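Local coordinates for protein nucleoside hydrolase, putative (Trypanosoma brucei, PDB 3FZ0) that belongs to the nucleoside hydrolase family, with a largely parallel mixed beta sheet flanked by helices, and holds a calcium ion, at residues B[5-10]-B[30-35]; B[126-131]-B[154-159]; B[149-154]-B[197-202]; B[162-167]-B[203-208]. The protein carries 2 engineered substitutions. All coordinates share one frame; numbering follows the deposited sequence. Where two conformers were deposited one is given.

Contact 1 (B[5-10]-B[30-35])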
loop_
_atom_site.group_PDB
_atom_site.type_symbol
_atom_site.label_atom_id
_atom_site.label_comp_id
_atom_site.label_asym_id
_atom_site.label_seq_id
_atom_site.Cartn_x
_atom_site.Cartn_y
_atom_site.Cartn_z
ATOM N N VAL B 5 4.462 15.812 -44.289
ATOM C CA VAL B 5 5.001 15.267 -42.991
ATOM C C VAL B 5 4.939 13.755 -42.946
ATOM O O VAL B 5 3.858 13.157 -42.910
ATOM C CB VAL B 5 4.228 15.758 -41.761
ATOM C CG1 VAL B 5 4.699 15.038 -40.497
ATOM C CG2 VAL B 5 4.354 17.291 -41.607
ATOM N N HIS B 6 6.104 13.136 -42.922
ATOM C CA HIS B 6 6.256 11.686 -42.891
ATOM C C HIS B 6 6.418 11.245 -41.448
ATOM O O HIS B 6 7.214 11.810 -40.739
ATOM C CB HIS B 6 7.532 11.294 -43.643
ATOM C CG HIS B 6 7.452 11.468 -45.124
ATOM N ND1 HIS B 6 6.431 12.154 -45.742
ATOM C CD2 HIS B 6 8.291 11.071 -46.110
ATOM C CE1 HIS B 6 6.634 12.158 -47.048
ATOM N NE2 HIS B 6 7.756 11.507 -47.295
ATOM N N ARG B 7 5.705 10.231 -41.034
ATOM C CA ARG B 7 5.855 9.699 -39.702
ATOM C C ARG B 7 6.680 8.409 -39.747
ATOM O O ARG B 7 6.481 7.557 -40.605
ATOM C CB ARG B 7 4.472 9.432 -39.085
ATOM C CG ARG B 7 3.746 10.685 -38.611
ATOM C CD ARG B 7 2.262 10.466 -38.398
ATOM N NE ARG B 7 1.509 11.713 -38.530
ATOM C CZ ARG B 7 1.181 12.482 -37.501
ATOM N NH1 ARG B 7 1.531 12.122 -36.277
ATOM N NH2 ARG B 7 0.500 13.599 -37.689
ATOM N N LYS B 8 7.609 8.270 -38.813
ATOM C CA LYS B 8 8.343 7.023 -38.633
ATOM C C LYS B 8 7.936 6.498 -37.284
ATOM O O LYS B 8 8.141 7.170 -36.284
ATOM C CB LYS B 8 9.863 7.264 -38.657
ATOM C CG LYS B 8 10.386 8.050 -39.854
ATOM C CD LYS B 8 10.035 7.347 -41.145
ATOM C CE LYS B 8 10.735 7.980 -42.356
ATOM N NZ LYS B 8 10.017 7.544 -43.613
ATOM N N LEU B 9 7.341 5.321 -37.232
ATOM C CA LEU B 9 6.873 4.779 -35.950
ATOM C C LEU B 9 7.659 3.598 -35.430
ATOM O O LEU B 9 8.080 2.741 -36.175
ATOM C CB LEU B 9 5.420 4.350 -36.011
ATOM C CG LEU B 9 4.322 5.219 -36.594
ATOM C CD1 LEU B 9 2.989 4.630 -36.068
ATOM C CD2 LEU B 9 4.472 6.684 -36.208
ATOM N N ILE B 10 7.846 3.578 -34.126
ATOM C CA ILE B 10 8.259 2.403 -33.379
ATOM C C ILE B 10 6.966 1.908 -32.758
ATOM O O ILE B 10 6.208 2.681 -32.162
ATOM C CB ILE B 10 9.257 2.783 -32.260
ATOM C CG1 ILE B 10 10.442 3.567 -32.841
ATOM C CG2 ILE B 10 9.705 1.546 -31.484
ATOM C CD1 ILE B 10 11.246 4.303 -31.782
ATOM N N PRO B 30 -1.058 6.473 -45.667
ATOM C CA PRO B 30 0.028 7.154 -46.389
ATOM C C PRO B 30 0.862 8.063 -45.477
ATOM O O PRO B 30 0.391 8.490 -44.437
ATOM C CB PRO B 30 -0.713 7.957 -47.462
ATOM C CG PRO B 30 -2.095 8.197 -46.872
ATOM C CD PRO B 30 -2.388 7.027 -45.975
ATOM N N ASP B 31 2.102 8.324 -45.861
ATOM C CA ASP B 31 3.022 9.192 -45.077
ATOM C C ASP B 31 3.368 8.620 -43.705
ATOM O O ASP B 31 3.770 9.355 -42.808
ATOM C CB ASP B 31 2.473 10.622 -44.932
ATOM C CG ASP B 31 2.349 11.346 -46.261
ATOM O OD1 ASP B 31 3.231 11.233 -47.150
ATOM O OD2 ASP B 31 1.341 12.048 -46.408
ATOM N N VAL B 32 3.177 7.307 -43.543
ATOM C CA VAL B 32 3.535 6.592 -42.331
ATOM C C VAL B 32 4.437 5.431 -42.731
ATOM O O VAL B 32 4.176 4.715 -43.732
ATOM C CB VAL B 32 2.293 6.033 -41.569
ATOM C CG1 VAL B 32 2.731 5.192 -40.392
ATOM C CG2 VAL B 32 1.385 7.145 -41.074
ATOM N N GLU B 33 5.492 5.247 -41.944
ATOM C CA GLU B 33 6.390 4.113 -42.072
ATOM C C GLU B 33 6.712 3.517 -40.687
ATOM O O GLU B 33 7.279 4.202 -39.810
ATOM C CB GLU B 33 7.678 4.517 -42.766
ATOM C CG GLU B 33 8.541 3.320 -43.156
ATOM C CD GLU B 33 9.976 3.668 -43.527
ATOM O OE1 GLU B 33 10.330 4.863 -43.688
ATOM O OE2 GLU B 33 10.770 2.711 -43.641
ATOM N N VAL B 34 6.348 2.246 -40.494
ATOM C CA VAL B 34 6.740 1.508 -39.298
ATOM C C VAL B 34 8.195 1.105 -39.487
ATOM O O VAL B 34 8.501 0.333 -40.388
ATOM C CB VAL B 34 5.886 0.252 -39.103
ATOM C CG1 VAL B 34 6.446 -0.617 -37.985
ATOM C CG2 VAL B 34 4.448 0.646 -38.808
ATOM N N ILE B 35 9.086 1.649 -38.658
ATOM C CA ILE B 35 10.520 1.371 -38.805
ATOM C C ILE B 35 11.038 0.288 -37.852
ATOM O O ILE B 35 12.128 -0.234 -38.072
ATOM C CB ILE B 35 11.421 2.647 -38.715
ATOM C CG1 ILE B 35 11.220 3.396 -37.393
ATOM C CG2 ILE B 35 11.132 3.563 -39.845
ATOM C CD1 ILE B 35 12.295 4.484 -37.116
#

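Contact 2 (B[126-131]-B[154-159])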
loop_
_atom_site.group_PDB
_atom_site.type_symbol
_atom_site.label_atom_id
_atom_site.label_comp_id
_atom_site.label_asym_id
_atom_site.label_seq_id
_atom_site.Cartn_x
_atom_site.Cartn_y
_atom_site.Cartn_z
ATOM N N ASP B 126 10.142 17.888 -41.914
ATOM C CA ASP B 126 9.515 16.849 -42.757
ATOM C C ASP B 126 9.457 15.421 -42.195
ATOM O O ASP B 126 8.807 14.573 -42.786
ATOM C CB ASP B 126 10.192 16.795 -44.142
ATOM C CG ASP B 126 9.915 18.032 -44.983
ATOM O OD1 ASP B 126 8.880 18.703 -44.739
ATOM O OD2 ASP B 126 10.727 18.342 -45.883
ATOM N N VAL B 127 10.140 15.149 -41.087
ATOM C CA VAL B 127 10.198 13.788 -40.541
ATOM C C VAL B 127 10.024 13.831 -39.034
ATOM O O VAL B 127 10.761 14.534 -38.311
ATOM C CB VAL B 127 11.547 13.052 -40.847
ATOM C CG1 VAL B 127 11.606 11.712 -40.107
ATOM C CG2 VAL B 127 11.761 12.847 -42.346
ATOM N N VAL B 128 9.065 13.071 -38.547
ATOM C CA VAL B 128 8.796 13.048 -37.131
ATOM C C VAL B 128 8.714 11.586 -36.685
ATOM O O VAL B 128 8.104 10.725 -37.361
ATOM C CB VAL B 128 7.531 13.885 -36.770
ATOM C CG1 VAL B 128 6.235 13.147 -37.141
ATOM C CG2 VAL B 128 7.521 14.214 -35.313
ATOM N N TYR B 129 9.364 11.302 -35.565
ATOM C CA TYR B 129 9.369 9.960 -35.016
ATOM C C TYR B 129 8.367 9.881 -33.885
ATOM O O TYR B 129 8.273 10.812 -33.078
ATOM C CB TYR B 129 10.753 9.608 -34.491
ATOM C CG TYR B 129 11.796 9.496 -35.571
ATOM C CD1 TYR B 129 12.327 10.629 -36.192
ATOM C CD2 TYR B 129 12.283 8.252 -35.965
ATOM C CE1 TYR B 129 13.318 10.516 -37.195
ATOM C CE2 TYR B 129 13.278 8.133 -36.965
ATOM C CZ TYR B 129 13.775 9.255 -37.583
ATOM O OH TYR B 129 14.755 9.132 -38.575
ATOM N N GLN B 130 7.617 8.777 -33.830
ATOM C CA GLN B 130 6.617 8.555 -32.781
ATOM C C GLN B 130 6.727 7.130 -32.245
ATOM O O GLN B 130 7.063 6.189 -32.994
ATOM C CB GLN B 130 5.205 8.782 -33.333
ATOM C CG GLN B 130 4.925 10.191 -33.746
ATOM C CD GLN B 130 3.519 10.389 -34.261
ATOM O OE1 GLN B 130 3.206 10.042 -35.400
ATOM N NE2 GLN B 130 2.661 10.971 -33.434
ATOM N N LEU B 131 6.467 6.982 -30.948
ATOM C CA LEU B 131 6.465 5.681 -30.325
ATOM C C LEU B 131 5.034 5.459 -29.950
ATOM O O LEU B 131 4.441 6.301 -29.285
ATOM C CB LEU B 131 7.345 5.677 -29.077
ATOM C CG LEU B 131 7.786 4.357 -28.406
ATOM C CD1 LEU B 131 8.675 4.676 -27.243
ATOM C CD2 LEU B 131 6.644 3.527 -27.909
ATOM N N LEU B 154 11.672 12.298 -30.028
ATOM C CA LEU B 154 10.308 11.920 -30.455
ATOM C C LEU B 154 9.377 13.126 -30.442
ATOM O O LEU B 154 9.414 13.952 -29.510
ATOM C CB LEU B 154 9.733 10.841 -29.548
ATOM C CG LEU B 154 10.431 9.484 -29.537
ATOM C CD1 LEU B 154 9.962 8.653 -28.396
ATOM C CD2 LEU B 154 10.221 8.715 -30.816
ATOM N N GLY B 155 8.579 13.240 -31.489
ATOM C CA GLY B 155 7.530 14.220 -31.582
ATOM C C GLY B 155 8.006 15.563 -32.032
ATOM O O GLY B 155 9.138 15.721 -32.475
ATOM N N THR B 156 7.118 16.538 -31.894
ATOM C CA THR B 156 7.372 17.925 -32.246
ATOM C C THR B 156 6.825 18.716 -31.063
ATOM O O THR B 156 6.367 18.105 -30.082
ATOM C CB THR B 156 6.661 18.237 -33.584
ATOM O OG1 THR B 156 7.410 17.633 -34.654
ATOM C CG2 THR B 156 6.563 19.710 -33.860
ATOM N N ASP B 157 6.891 20.051 -31.100
ATOM C CA ASP B 157 6.192 20.859 -30.083
ATOM C C ASP B 157 4.676 20.670 -30.238
ATOM O O ASP B 157 3.921 20.910 -29.316
ATOM C CB ASP B 157 6.583 22.339 -30.167
ATOM C CG ASP B 157 6.438 22.922 -31.589
ATOM O OD1 ASP B 157 6.137 22.167 -32.551
ATOM O OD2 ASP B 157 6.634 24.154 -31.750
ATOM N N THR B 158 4.261 20.165 -31.397
ATOM C CA THR B 158 2.867 20.059 -31.802
ATOM C C THR B 158 2.422 18.586 -31.886
ATOM O O THR B 158 1.290 18.234 -31.526
ATOM C CB THR B 158 2.729 20.739 -33.187
ATOM O OG1 THR B 158 2.911 22.149 -33.036
ATOM C CG2 THR B 158 1.375 20.473 -33.840
ATOM N N ILE B 159 3.305 17.725 -32.393
ATOM C CA ILE B 159 2.966 16.331 -32.645
ATOM C C ILE B 159 3.506 15.498 -31.506
ATOM O O ILE B 159 4.685 15.628 -31.187
ATOM C CB ILE B 159 3.559 15.819 -33.995
ATOM C CG1 ILE B 159 3.016 16.642 -35.177
ATOM C CG2 ILE B 159 3.297 14.311 -34.191
ATOM C CD1 ILE B 159 3.731 16.357 -36.519
HETATM O O HOH W 1 10.599 13.607 -34.380
#

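Contact 3 (B[149-154]-B[197-202])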
loop_
_atom_site.group_PDB
_atom_site.type_symbol
_atom_site.label_atom_id
_atom_site.label_comp_id
_atom_site.label_asym_id
_atom_site.label_seq_id
_atom_site.Cartn_x
_atom_site.Cartn_y
_atom_site.Cartn_z
ATOM N N ASP B 149 17.518 11.111 -22.039
ATOM C CA ASP B 149 17.720 12.237 -22.972
ATOM C C ASP B 149 17.287 12.000 -24.417
ATOM O O ASP B 149 16.760 12.907 -25.063
ATOM C CB ASP B 149 19.190 12.698 -22.983
ATOM C CG ASP B 149 19.571 13.517 -21.744
ATOM O OD1 ASP B 149 18.685 13.917 -20.965
ATOM O OD2 ASP B 149 20.778 13.769 -21.555
ATOM N N LEU B 150 17.533 10.794 -24.930
ATOM C CA LEU B 150 17.232 10.479 -26.314
ATOM C C LEU B 150 15.751 10.582 -26.641
ATOM O O LEU B 150 15.387 10.745 -27.802
ATOM C CB LEU B 150 17.764 9.090 -26.689
ATOM C CG LEU B 150 19.274 8.999 -26.859
ATOM C CD1 LEU B 150 19.703 7.547 -26.865
ATOM C CD2 LEU B 150 19.750 9.761 -28.121
ATOM N N PHE B 151 14.900 10.494 -25.628
ATOM C CA PHE B 151 13.448 10.487 -25.847
ATOM C C PHE B 151 12.863 11.822 -26.274
ATOM O O PHE B 151 11.727 11.887 -26.731
ATOM C CB PHE B 151 12.723 9.891 -24.659
ATOM C CG PHE B 151 12.808 8.401 -24.623
ATOM C CD1 PHE B 151 13.956 7.756 -24.127
ATOM C CD2 PHE B 151 11.768 7.620 -25.134
ATOM C CE1 PHE B 151 14.034 6.349 -24.132
ATOM C CE2 PHE B 151 11.858 6.247 -25.136
ATOM C CZ PHE B 151 12.973 5.612 -24.630
ATOM N N SER B 152 13.667 12.873 -26.178
ATOM C CA SER B 152 13.245 14.183 -26.634
ATOM C C SER B 152 13.280 14.239 -28.169
ATOM O O SER B 152 12.766 15.184 -28.758
ATOM C CB SER B 152 14.146 15.266 -26.030
ATOM O OG SER B 152 15.394 15.229 -26.678
ATOM N N LYS B 153 13.899 13.241 -28.803
ATOM C CA LYS B 153 13.934 13.171 -30.263
ATOM C C LYS B 153 12.579 12.793 -30.861
ATOM O O LYS B 153 12.375 12.931 -32.060
ATOM C CB LYS B 153 15.025 12.215 -30.766
ATOM C CG LYS B 153 16.473 12.692 -30.544
ATOM C CD LYS B 153 17.215 12.302 -31.775
ATOM C CE LYS B 153 18.692 12.178 -31.590
ATOM N NZ LYS B 153 19.215 11.350 -32.747
ATOM N N LEU B 154 11.672 12.298 -30.028
ATOM C CA LEU B 154 10.308 11.920 -30.455
ATOM C C LEU B 154 9.377 13.126 -30.442
ATOM O O LEU B 154 9.414 13.952 -29.510
ATOM C CB LEU B 154 9.733 10.841 -29.548
ATOM C CG LEU B 154 10.431 9.484 -29.537
ATOM C CD1 LEU B 154 9.962 8.653 -28.396
ATOM C CD2 LEU B 154 10.221 8.715 -30.816
ATOM N N LYS B 197 10.706 13.433 -17.406
ATOM C CA LYS B 197 10.900 14.840 -17.745
ATOM C C LYS B 197 11.541 14.941 -19.119
ATOM O O LYS B 197 12.578 14.323 -19.382
ATOM C CB LYS B 197 11.827 15.541 -16.727
ATOM C CG LYS B 197 11.345 15.550 -15.275
ATOM C CD LYS B 197 9.953 16.197 -15.112
ATOM C CE LYS B 197 9.497 16.137 -13.648
ATOM N NZ LYS B 197 9.399 14.704 -13.189
ATOM N N GLY B 198 10.941 15.726 -19.996
ATOM C CA GLY B 198 11.559 16.023 -21.261
ATOM C C GLY B 198 10.862 15.497 -22.499
ATOM O O GLY B 198 11.466 15.490 -23.565
ATOM N N TRP B 199 9.616 15.042 -22.373
ATOM C CA TRP B 199 8.783 14.800 -23.545
ATOM C C TRP B 199 8.503 16.152 -24.181
ATOM O O TRP B 199 8.258 17.127 -23.476
ATOM C CB TRP B 199 7.443 14.183 -23.161
ATOM C CG TRP B 199 7.457 12.804 -22.581
ATOM C CD1 TRP B 199 7.003 12.447 -21.345
ATOM C CD2 TRP B 199 7.868 11.587 -23.221
ATOM N NE1 TRP B 199 7.115 11.088 -21.161
ATOM C CE2 TRP B 199 7.644 10.534 -22.298
ATOM C CE3 TRP B 199 8.373 11.280 -24.480
ATOM C CZ2 TRP B 199 7.926 9.202 -22.595
ATOM C CZ3 TRP B 199 8.667 9.952 -24.774
ATOM C CH2 TRP B 199 8.441 8.932 -23.828
ATOM N N LYS B 200 8.534 16.207 -25.508
ATOM C CA LYS B 200 8.180 17.426 -26.231
ATOM C C LYS B 200 6.684 17.750 -26.127
ATOM O O LYS B 200 6.294 18.919 -26.164
ATOM C CB LYS B 200 8.601 17.322 -27.694
ATOM C CG LYS B 200 10.106 17.559 -27.964
ATOM C CD LYS B 200 10.267 18.210 -29.344
ATOM C CE LYS B 200 11.549 17.799 -30.094
ATOM N NZ LYS B 200 11.335 16.584 -30.955
ATOM N N CYS B 201 5.866 16.706 -26.008
ATOM C CA CYS B 201 4.432 16.831 -25.841
ATOM C C CYS B 201 3.989 15.875 -24.765
ATOM O O CYS B 201 4.544 14.777 -24.652
ATOM C CB CYS B 201 3.674 16.416 -27.111
ATOM S SG CYS B 201 3.289 17.730 -28.255
ATOM N N PRO B 202 2.942 16.245 -24.006
ATOM C CA PRO B 202 2.401 15.311 -23.008
ATOM C C PRO B 202 2.094 13.954 -23.629
ATOM O O PRO B 202 1.680 13.895 -24.788
ATOM C CB PRO B 202 1.079 15.966 -22.594
ATOM C CG PRO B 202 1.292 17.432 -22.896
ATOM C CD PRO B 202 2.200 17.519 -24.057
HETATM O O HOH W 2 9.771 13.605 -26.820
#

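Contact 4 (B[162-167]-B[203-208])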
loop_
_atom_site.group_PDB
_atom_site.type_symbol
_atom_site.label_atom_id
_atom_site.label_comp_id
_atom_site.label_asym_id
_atom_site.label_seq_id
_atom_site.Cartn_x
_atom_site.Cartn_y
_atom_site.Cartn_z
ATOM N N ILE B 162 4.801 10.257 -27.966
ATOM C CA ILE B 162 4.383 8.962 -27.436
ATOM C C ILE B 162 2.870 8.872 -27.278
ATOM O O ILE B 162 2.205 9.747 -26.734
ATOM C CB ILE B 162 5.198 8.540 -26.135
ATOM C CG1 ILE B 162 4.804 7.134 -25.648
ATOM C CG2 ILE B 162 5.097 9.603 -25.033
ATOM C CD1 ILE B 162 5.751 6.539 -24.585
ATOM N N VAL B 163 2.322 7.816 -27.834
ATOM C CA VAL B 163 0.903 7.504 -27.662
ATOM C C VAL B 163 0.815 6.103 -27.095
ATOM O O VAL B 163 1.458 5.197 -27.590
ATOM C CB VAL B 163 0.157 7.613 -28.978
ATOM C CG1 VAL B 163 -1.297 7.462 -28.746
ATOM C CG2 VAL B 163 0.450 8.946 -29.629
ATOM N N ILE B 164 0.068 5.945 -26.016
ATOM C CA ILE B 164 -0.008 4.637 -25.332
ATOM C C ILE B 164 -1.435 4.094 -25.225
ATOM O O ILE B 164 -2.390 4.837 -24.916
ATOM C CB ILE B 164 0.679 4.691 -23.934
ATOM C CG1 ILE B 164 -0.058 5.639 -22.964
ATOM C CG2 ILE B 164 2.152 5.075 -24.097
ATOM C CD1 ILE B 164 0.478 5.621 -21.538
ATOM N N MET B 165 -1.613 2.809 -25.505
ATOM C CA MET B 165 -2.924 2.205 -25.176
ATOM C C MET B 165 -2.810 1.653 -23.764
ATOM O O MET B 165 -2.158 0.647 -23.535
ATOM C CB MET B 165 -3.377 1.129 -26.187
ATOM C CG MET B 165 -4.839 0.800 -26.037
ATOM S SD MET B 165 -5.177 -0.146 -24.536
ATOM C CE MET B 165 -6.645 0.662 -23.902
ATOM N N ASN B 166 -3.457 2.339 -22.833
ATOM C CA ASN B 166 -3.138 2.226 -21.395
ATOM C C ASN B 166 -4.182 2.899 -20.480
ATOM O O ASN B 166 -4.698 3.985 -20.797
ATOM C CB ASN B 166 -1.733 2.796 -21.132
ATOM C CG ASN B 166 -1.221 2.496 -19.708
ATOM O OD1 ASN B 166 -1.580 3.182 -18.740
ATOM N ND2 ASN B 166 -0.355 1.494 -19.588
ATOM N N GLY B 167 -4.504 2.248 -19.370
ATOM C CA GLY B 167 -5.298 2.862 -18.337
ATOM C C GLY B 167 -6.768 3.093 -18.601
ATOM O O GLY B 167 -7.351 2.572 -19.568
ATOM N N VAL B 203 2.298 12.891 -22.852
ATOM C CA VAL B 203 1.885 11.525 -23.203
ATOM C C VAL B 203 0.398 11.564 -23.566
ATOM O O VAL B 203 -0.389 12.183 -22.840
ATOM C CB VAL B 203 2.079 10.577 -21.981
ATOM C CG1 VAL B 203 1.617 9.137 -22.295
ATOM C CG2 VAL B 203 3.527 10.618 -21.453
ATOM N N GLN B 204 0.014 10.947 -24.683
ATOM C CA GLN B 204 -1.406 10.779 -25.039
ATOM C C GLN B 204 -1.917 9.448 -24.512
ATOM O O GLN B 204 -1.420 8.373 -24.900
ATOM C CB GLN B 204 -1.610 10.838 -26.553
ATOM C CG GLN B 204 -0.946 12.045 -27.214
ATOM C CD GLN B 204 -1.565 13.354 -26.803
ATOM O OE1 GLN B 204 -2.747 13.582 -27.051
ATOM N NE2 GLN B 204 -0.777 14.227 -26.151
ATOM N N LEU B 205 -2.901 9.510 -23.621
ATOM C CA LEU B 205 -3.404 8.302 -22.966
ATOM C C LEU B 205 -4.644 7.786 -23.677
ATOM O O LEU B 205 -5.763 8.273 -23.456
ATOM C CB LEU B 205 -3.678 8.557 -21.473
ATOM C CG LEU B 205 -4.055 7.366 -20.581
ATOM C CD1 LEU B 205 -2.869 6.505 -20.053
ATOM C CD2 LEU B 205 -4.942 7.858 -19.401
ATOM N N VAL B 206 -4.464 6.799 -24.540
ATOM C CA VAL B 206 -5.609 6.175 -25.187
ATOM C C VAL B 206 -6.123 5.054 -24.265
ATOM O O VAL B 206 -5.612 3.913 -24.254
ATOM C CB VAL B 206 -5.271 5.741 -26.602
ATOM C CG1 VAL B 206 -6.525 5.171 -27.331
ATOM C CG2 VAL B 206 -4.643 6.954 -27.371
ATOM N N ASN B 207 -7.122 5.424 -23.466
ATOM C CA ASN B 207 -7.595 4.595 -22.369
ATOM C C ASN B 207 -8.723 3.695 -22.817
ATOM O O ASN B 207 -9.303 3.883 -23.898
ATOM C CB ASN B 207 -8.068 5.466 -21.196
ATOM C CG ASN B 207 -9.000 6.567 -21.641
ATOM O OD1 ASN B 207 -10.205 6.368 -21.781
ATOM N ND2 ASN B 207 -8.435 7.734 -21.921
ATOM N N TRP B 208 -9.058 2.748 -21.948
ATOM C CA TRP B 208 -10.093 1.759 -22.208
ATOM C C TRP B 208 -11.449 2.356 -22.637
ATOM O O TRP B 208 -11.991 1.968 -23.690
ATOM C CB TRP B 208 -10.247 0.858 -20.976
ATOM C CG TRP B 208 -11.412 -0.102 -21.000
ATOM C CD1 TRP B 208 -12.472 -0.105 -20.136
ATOM C CD2 TRP B 208 -11.614 -1.204 -21.890
ATOM N NE1 TRP B 208 -13.301 -1.128 -20.426
ATOM C CE2 TRP B 208 -12.815 -1.830 -21.497
ATOM C CE3 TRP B 208 -10.911 -1.715 -22.994
ATOM C CZ2 TRP B 208 -13.361 -2.958 -22.190
ATOM C CZ3 TRP B 208 -11.436 -2.850 -23.675
ATOM C CH2 TRP B 208 -12.650 -3.448 -23.270
#

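Contact 1 (B[5-10]-B[30-35])
Lys8 and Glu33 make the salt bridge of this contact, with Lys8 NZ 2.7 Å from Glu33 OE1 and lying almost on the extension of that C-O bond. Glu33 runs extended, whereas Lys8 folds at chi2 (-59°), and this bend swings the ammonium group across to the carboxylate. Beside the pair, Ile35 packs its CD1 4.0 Å from Lys8 CB, against the aliphatic base of the lysine. The face carrying Arg7, Leu9, Val32 and Val34 is joined differently, by apolar touch, with Leu9 CG 4.1 Å from Val32 CG1. These side chains are held in step by parallel backbone pairing. Arg7 N donates to Asp31 O (2.8 Å) and Glu33 N to Arg7 O; two residues on, Leu9 N donates to Glu33 O and Ile35 N to Leu9 O (2.9 Å). Arg7 and Leu9 thus use both their N-H and C=O groups toward segment 30-35, while Lys8 bonds through its backbone to Val128 and Gln130 of strand 127-133. The guanidinium of Arg7 leads the same way, its NH1 bonding to Gln130 OE1. Ile291 of helix 282-291 covers Arg7, Leu9 and Val32, and Ile117 of helix 110-120 lies against Ile35. The short axes approach to 4.5 Å at 28°, so the strands are parallel neighbours; with helix 17-27 between them in the chain, strands 6-13 and 32-39 form a beta-alpha-beta unit.

Contact 2 (B[126-131]-B[154-159])
Gly155 N donates to Tyr129 O at 2.9 Å with an N-H...O angle of 147°, the one direct backbone hydrogen bond between strand 127-131 and the irregular segment 154-159. A water extends the pairing by one step, accepting from Tyr129 N at 2.9 Å and donating to Gly155 O. Leu154 spreads its two methyls along the strand: CD2 lies 3.8 Å from Tyr129 CB and CD1 4.0 Å from Leu131 CB. Val128 is likewise split between partners. With CG2 anti to its backbone N and CG1 between N and the carbonyl carbon (chi1 76°), it directs CG2 to 3.5 Å from Thr156 OG1 and CG1 to Ile159 CD1. Ile159 also offers CG2 to the Gln130 amide, which crosses it at about a right angle with NE2 3.5 Å away. That amide is fixed from outside, since NE2 bonds to Pro160 O and Ala290 O. Within segment 154-159, Thr156 N donates to Ile159 O, drawing the two ends of the 156-159 excursion together. A single direct hydrogen bond and one water therefore carry the polar pairing; the rest of the contact is chiefly van der Waals packing of Val128, Leu154 and Ile159, with the NE2 of the buried glutamine satisfied by two carbonyls.

Contact 3 (B[149-154]-B[197-202])
Two connecting loops of the alpha/beta fold meet here: the 3-10 turn 149-153, which leads toward strand 162-165, and the loop 197-202 before strand 203-206, joined by Lys200 on one side and Trp199 on the other. Lys200 NZ donates to Ser152 O at 3.0 Å, lying in the carbonyl plane. The chain reaches this point by bending at chi2, chi3 and chi4 (the last 90°), which lays CE close against the same oxygen. Gly155 O is a second acceptor for this ammonium, so the positive charge sits among carbonyl oxygens at the end of the 3-10 turn, where it would be favoured electrostatically. A water makes a further link, donating to Phe151 O at 2.6 Å and to Leu154 O, and accepting from Lys200 N. Ser152 is fastened inside its own turn, its OG bonding to Asp149 O at 3.1 Å almost in line with the C=O, and its CB rests on Gly198 O.

The apolar side is built on the indole. Phe151 CD2 comes within 3.8 Å of Trp199 CH2, and the planes of the phenyl and the six-membered ring stand at 86°. Leu154 CD1 touches the indole edge, 4.1 Å from Trp199 CZ3. Trp199 NE1 is tied to Val193 O, and His196 meets the indole edge-to-face, which together would restrain its rotation. Around this cluster, Phe151 reaches Leu115 and Leu118 of helix 110-120, Leu131 of strand 127-133, and Ala143 and Leu144 of helix 138-146, while Lys153 NZ bonds to carbonyls at the end of helix 110-120 and just beyond it.

Contact 4 (B[162-167]-B[203-208])
Backbone hydrogen bonds pair Ile162 to Asn166 with Gln204 to Val206 as parallel neighbours, their short axes 5.0 Å apart and inclined at 22°. Gln204 N donates to Ile162 O (3.2 Å) and Ile164 N to Gln204 O, both nearly straight at hydrogen. Val206 N then donates to Ile164 O and Asn166 N to Val206 O, the last with its donor 40° out of the carbonyl plane. Beyond the strands, Trp208 N bonds to Gly167 O (2.9 Å), carrying the pairing into the first turn of helix 208-212.

Apolar contacts lie on both faces. Ile164 has CG1 between its backbone N and carbonyl carbon (chi1 65°), which sets CD1 3.8 Å from Val203 CG1 and equally close to Leu205 CD1. On the opposite face Val163 CG1 meets Val206 CG2 at 3.7 Å.

Other side-chain carbons lie against backbone carbonyl oxygens. Met165, bent at chi2 and chi3, places CE 3.4 Å from Val206 O, and Leu205 CD1 rests against Asn166 O.

Polar side chains find partners outside the pair. Asn207 is the N-cap of the helix, its OD1 accepting from Val210 N and bonding to Ser169 OG, and its ND2 reaches Ile340 O. Gln204 binds Pro202 O and Asn338 ND2, while Trp208 NE1 bonds to Tyr322 OH of the second subunit.

The chemistry is that of a buried core, hydrogen-bonded along the backbone between the strands and mainly apolar on the two faces. The C-terminal end of strand 162-165 lies near the calcium site: the Met165 side chain is about 6 Å from the ion and touches its ligand Asp283.

How the contacts relate
Contacts 1, 2 and 4 reach the same mixed sheet, which includes, side by side, strands 32-39, 6-13, 127-133, 162-165 and 203-206. Contact 1 lies at the surface and adds a salt bridge to its parallel pairing; contact 4, buried and nearest the centre of the chain, has the same pairing with apolar faces. Contact 2 is buried and contact 3 partly buried. Both involve the loops that lead into strands 162-165 and 203-206, at the N-terminal ends of those strands; they share Leu154 and replace regular pairing with isolated bonds and a water each. Leu131 O with Val163 N links contact 2 to contact 4, and Trp199 packing on Ile162 joins contact 3 to contact 4.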